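Local coordinates for protein glutaredoxin-glutathione complex (Polygonaceae, PDB 5KQA) that binds glutathione and probably acts as a glutathione-dependent thiol-disulfide oxidoreductase of the thioredoxin fold, at residues T45-G48 with Y49-R52; G102-D105 with S106-K110. All blocks are in the same frame, centred on the assembly; numbering follows the deposited sequence.

How the interactions relate
Interactions 1 and 2 lie at the N-terminal ends of helices 48-60 and 104-112, their centres 13 Å apart, and each start holds one part of the same glutathione. Segment 45-52 meets its cysteinyl thiol and the aliphatic part of its glutamyl arm; segment 102-110 takes the amino and carboxylate groups closing that arm. Lys44, Gln79 and Val91 O add further hydrogen bonds to the ligand. The helices also touch directly: Cys104 SG packs 3.8 Å from Arg52 CB and 3.9 Å from Tyr49 O, and Met108 CE lies 3.6 Å from Arg52 NH2. The peptide thus spans two neighbouring helix starts of the fold.

Interaction 1: T45-G48 with Y49-R52; sequences TYCG and YCSR. With GSH (glutathione), chain B.
Cys47 and Cys50 bracket the CGYC sequence where helix 48-60 begins. Cys47 is the N-cap, and its sulfur makes the capping bond: Cys50 N donates to Cys47 SG at 3.4 Å, with an N-H...S angle of 156°. A chi1 of 173° puts SG beside its own carbonyl carbon, folded forward over the first turn where that N-H points. The backbone closes the turn through Ser51 N to Cys47 O at 3.1 Å and through Arg52 N to Gly48 O, also 3.1 Å. Ser51 OG adds a weak bond to Cys47 O.

The same sulfur also takes part in apolar contacts. Cys50 SG sits 3.4 Å from Cys47 SG, too far for a disulfide, and the Cys50 side chain also touches Val91 and Pro92. Tyr49 turns its ring edge to Cys47 SG, while its CB lies 3.8 Å from that atom.

Glutathione meets Tyr49 and Cys47. Its CB1 rests over one face of the Tyr49 ring, offset toward the rim, and CG1 comes within 3.3 Å of Tyr49 CD2; Pro92 also packs on this tyrosine. The ligand's SG2 stands 3.1 Å from Cys47 SG. An alanine in place of Cys47 would probably leave Cys50 N without its capping acceptor and the glutathione sulfur without the sulfur it faces.

With sulfur facing sulfur but not bonded, the geometry is consistent with a non-covalent complex, in which the thiol nearest the ligand is the probable site of exchange.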
loop_
_atom_site.group_PDB
_atom_site.type_symbol
_atom_site.label_atom_id
_atom_site.label_comp_id
_atom_site.label_asym_id
_atom_site.label_seq_id
_atom_site.Cartn_x
_atom_site.Cartn_y
_atom_site.Cartn_z
ATOM N N THR A 45 -7.337 9.677 2.858
ATOM C CA THR A 45 -7.143 10.970 2.197
ATOM C C THR A 45 -6.412 12.007 3.054
ATOM O O THR A 45 -5.584 12.765 2.558
ATOM C CB THR A 45 -8.493 11.578 1.764
ATOM O OG1 THR A 45 -9.277 10.578 1.107
ATOM C CG2 THR A 45 -8.275 12.763 0.820
ATOM N N TYR A 46 -6.711 12.045 4.346
ATOM C CA TYR A 46 -6.143 13.092 5.188
ATOM C C TYR A 46 -5.130 12.538 6.187
ATOM O O TYR A 46 -4.938 13.098 7.266
ATOM C CB TYR A 46 -7.274 13.859 5.886
ATOM C CG TYR A 46 -8.263 14.374 4.851
ATOM C CD1 TYR A 46 -7.956 15.479 4.068
ATOM C CD2 TYR A 46 -9.469 13.718 4.618
ATOM C CE1 TYR A 46 -8.835 15.934 3.082
ATOM C CE2 TYR A 46 -10.357 14.169 3.640
ATOM C CZ TYR A 46 -10.029 15.277 2.880
ATOM O OH TYR A 46 -10.901 15.731 1.916
ATOM N N CYS A 47 -4.469 11.447 5.806
ATOM C CA CYS A 47 -3.397 10.884 6.621
ATOM C C CYS A 47 -2.071 11.543 6.259
ATOM O O CYS A 47 -1.614 11.453 5.107
ATOM C CB CYS A 47 -3.294 9.370 6.437
ATOM S SG CYS A 47 -1.850 8.644 7.284
ATOM N N GLY A 48 -1.460 12.211 7.234
ATOM C CA GLY A 48 -0.202 12.895 7.008
ATOM C C GLY A 48 0.905 11.964 6.555
ATOM O O GLY A 48 1.744 12.329 5.737
ATOM N N TYR A 49 0.907 10.747 7.081
ATOM C CA TYR A 49 1.941 9.770 6.736
ATOM C C TYR A 49 1.770 9.254 5.312
ATOM O O TYR A 49 2.747 8.985 4.612
ATOM C CB TYR A 49 1.920 8.599 7.727
ATOM C CG TYR A 49 2.401 8.996 9.100
ATOM C CD1 TYR A 49 3.732 9.322 9.314
ATOM C CD2 TYR A 49 1.523 9.061 10.178
ATOM C CE1 TYR A 49 4.183 9.691 10.559
ATOM C CE2 TYR A 49 1.967 9.421 11.433
ATOM C CZ TYR A 49 3.297 9.733 11.617
ATOM O OH TYR A 49 3.741 10.095 12.861
ATOM N N CYS A 50 0.517 9.100 4.900
ATOM C CA CYS A 50 0.204 8.719 3.529
ATOM C C CYS A 50 0.699 9.782 2.559
ATOM O O CYS A 50 1.297 9.461 1.534
ATOM C CB CYS A 50 -1.293 8.501 3.357
ATOM S SG CYS A 50 -1.951 7.097 4.250
ATOM N N SER A 51 0.473 11.049 2.898
ATOM C CA SER A 51 0.962 12.148 2.074
ATOM C C SER A 51 2.483 12.135 1.947
ATOM O O SER A 51 3.011 12.366 0.865
ATOM C CB SER A 51 0.502 13.490 2.636
ATOM O OG SER A 51 -0.901 13.595 2.528
ATOM N N ARG A 52 3.183 11.876 3.050
ATOM C CA ARG A 52 4.645 11.764 3.018
ATOM C C ARG A 52 5.139 10.689 2.049
ATOM O O ARG A 52 6.063 10.932 1.262
ATOM C CB ARG A 52 5.201 11.464 4.419
ATOM C CG ARG A 52 5.243 12.660 5.359
ATOM C CD ARG A 52 6.666 12.927 5.836
ATOM N NE ARG A 52 7.079 11.974 6.859
ATOM C CZ ARG A 52 8.283 11.416 6.930
ATOM N NH1 ARG A 52 8.548 10.562 7.907
ATOM N NH2 ARG A 52 9.217 11.704 6.032
HETATM N N1 GSH B . 4.466 4.594 11.942
HETATM C CA1 GSH B . 3.361 4.638 11.040
HETATM C C1 GSH B . 3.911 4.977 9.672
HETATM O O11 GSH B . 3.250 4.696 8.636
HETATM O O12 GSH B . 5.042 5.530 9.574
HETATM C CB1 GSH B . 2.327 5.656 11.503
HETATM C CG1 GSH B . 1.176 5.756 10.509
HETATM C CD1 GSH B . -0.105 6.266 11.165
HETATM O OE1 GSH B . -0.114 6.585 12.340
HETATM N N2 GSH B . -1.307 6.373 10.402
HETATM C CA2 GSH B . -2.524 6.837 10.989
HETATM C C2 GSH B . -3.547 5.737 11.125
HETATM O O2 GSH B . -3.648 4.854 10.287
HETATM C CB2 GSH B . -3.220 7.833 10.089
HETATM S SG2 GSH B . -2.502 9.447 10.211
HETATM N N3 GSH B . -4.440 5.771 12.228
HETATM C CA3 GSH B . -5.440 4.765 12.347
HETATM C C3 GSH B . -6.398 4.887 11.163
HETATM O O31 GSH B . -6.968 3.865 10.699
HETATM O O32 GSH B . -6.635 6.006 10.621
#

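Interaction 2: G102-D105 with S106-K110; sequences GGCD and SVMEK. With GSH (glutathione), chain B.
The first turn of helix 104-112, entered from Gly102, the last residue of strand 99-102, through Gly103, is the part of the pocket that holds the glutamyl end of glutathione. Two successive backbone N-H groups grip its carboxylate: Cys104 N reaches O11 at 2.8 Å and Asp105 N reaches O12 at 3.0 Å. Asp105 OD2 accepts from the ligand's amino N1, a bond modelled so short that its length is doubtful.

Ser106 helps to hold the Asp105 carboxylate: Asp105 OD1 takes Ser106 N at 2.6 Å through the anti lone pair, a bent bond of 135°, and Ser106 OG gives a weak second one. A chi1 of 36° tucks Asp105 CG between its own N and carbonyl carbon, close over the helix start; OD1 then serves the helix and OD2 the ligand.

Gly103 is the N-cap, its O accepting from Val107 N. A side chain there would run into glutathione O11, and one on Gly102 into Ser106 OG. Further along, Met108 N bonds to Cys104 O at 2.8 Å. Met108, bent at chi2, brings CE to 3.9 Å from Cys104 SG, as Val107 packs on Leu56 of helix 48-60.

A Gly-Gly-Cys-Asp helix start whose first N-H groups receive the alpha-carboxylate of the gamma-glutamyl residue is the glutathione-binding arrangement known from glutaredoxins.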
loop_
_atom_site.group_PDB
_atom_site.type_symbol
_atom_site.label_atom_id
_atom_site.label_comp_id
_atom_site.label_asym_id
_atom_site.label_seq_id
_atom_site.Cartn_x
_atom_site.Cartn_y
_atom_site.Cartn_z
ATOM N N GLY A 102 5.015 -2.153 4.329
ATOM C CA GLY A 102 4.693 -1.579 5.620
ATOM C C GLY A 102 4.226 -0.141 5.511
ATOM O O GLY A 102 3.643 0.247 4.510
ATOM N N GLY A 103 4.489 0.654 6.545
ATOM C CA GLY A 103 4.044 2.033 6.576
ATOM C C GLY A 103 5.082 3.021 6.077
ATOM O O GLY A 103 6.035 2.652 5.387
ATOM N N CYS A 104 4.890 4.285 6.434
ATOM C CA CYS A 104 5.807 5.351 6.042
ATOM C C CYS A 104 7.226 5.101 6.541
ATOM O O CYS A 104 8.198 5.199 5.783
ATOM C CB CYS A 104 5.314 6.698 6.571
ATOM S SG CYS A 104 6.253 8.096 5.934
ATOM N N ASP A 105 7.332 4.780 7.824
ATOM C CA ASP A 105 8.610 4.445 8.439
ATOM C C ASP A 105 9.333 3.320 7.695
ATOM O O ASP A 105 10.527 3.417 7.416
ATOM C CB ASP A 105 8.393 4.058 9.892
ATOM C CG ASP A 105 7.096 3.293 10.102
ATOM O OD1 ASP A 105 6.707 2.493 9.213
ATOM O OD2 ASP A 105 6.458 3.504 11.159
ATOM N N SER A 106 8.606 2.252 7.384
ATOM C CA SER A 106 9.180 1.113 6.668
ATOM C C SER A 106 9.719 1.511 5.300
ATOM O O SER A 106 10.785 1.054 4.886
ATOM C CB SER A 106 8.137 0.006 6.503
ATOM O OG SER A 106 7.602 -0.374 7.759
ATOM N N VAL A 107 8.971 2.358 4.594
ATOM C CA VAL A 107 9.388 2.818 3.276
ATOM C C VAL A 107 10.612 3.713 3.405
ATOM O O VAL A 107 11.569 3.595 2.636
ATOM C CB VAL A 107 8.255 3.584 2.544
ATOM C CG1 VAL A 107 8.805 4.294 1.311
ATOM C CG2 VAL A 107 7.103 2.627 2.177
ATOM N N MET A 108 10.574 4.610 4.383
ATOM C CA MET A 108 11.713 5.477 4.664
ATOM C C MET A 108 12.958 4.660 5.029
ATOM O O MET A 108 14.076 5.009 4.643
ATOM C CB MET A 108 11.373 6.463 5.788
ATOM C CG MET A 108 10.302 7.475 5.427
ATOM S SD MET A 108 10.671 8.307 3.871
ATOM C CE MET A 108 9.109 9.126 3.537
ATOM N N GLU A 109 12.769 3.580 5.775
ATOM C CA GLU A 109 13.878 2.675 6.100
ATOM C C GLU A 109 14.530 2.091 4.842
ATOM O O GLU A 109 15.758 2.037 4.739
ATOM C CB GLU A 109 13.397 1.542 7.015
ATOM C CG GLU A 109 14.409 0.439 7.241
ATOM C CD GLU A 109 13.769 -0.864 7.742
ATOM O OE1 GLU A 109 12.706 -0.794 8.409
ATOM O OE2 GLU A 109 14.327 -1.958 7.460
ATOM N N LYS A 110 13.714 1.654 3.886
ATOM C CA LYS A 110 14.235 1.092 2.640
ATOM C C LYS A 110 14.909 2.152 1.771
ATOM O O LYS A 110 15.850 1.861 1.038
ATOM C CB LYS A 110 13.111 0.417 1.847
ATOM C CG LYS A 110 12.355 -0.662 2.622
ATOM C CD LYS A 110 13.143 -1.966 2.713
ATOM C CE LYS A 110 12.296 -3.079 3.340
ATOM N NZ LYS A 110 12.865 -4.451 3.137
HETATM N N1 GSH B . 4.466 4.594 11.942
HETATM C CA1 GSH B . 3.361 4.638 11.040
HETATM C C1 GSH B . 3.911 4.977 9.672
HETATM O O11 GSH B . 3.250 4.696 8.636
HETATM O O12 GSH B . 5.042 5.530 9.574
HETATM C CB1 GSH B . 2.327 5.656 11.503
HETATM C CG1 GSH B . 1.176 5.756 10.509
HETATM C CD1 GSH B . -0.105 6.266 11.165
HETATM O OE1 GSH B . -0.114 6.585 12.340
HETATM N N2 GSH B . -1.307 6.373 10.402
HETATM C CA2 GSH B . -2.524 6.837 10.989
HETATM C C2 GSH B . -3.547 5.737 11.125
HETATM O O2 GSH B . -3.648 4.854 10.287
HETATM C CB2 GSH B . -3.220 7.833 10.089
HETATM S SG2 GSH B . -2.502 9.447 10.211
HETATM N N3 GSH B . -4.440 5.771 12.228
HETATM C CA3 GSH B . -5.440 4.765 12.347
HETATM C C3 GSH B . -6.398 4.887 11.163
HETATM O O31 GSH B . -6.968 3.865 10.699
HETATM O O32 GSH B . -6.635 6.006 10.621
#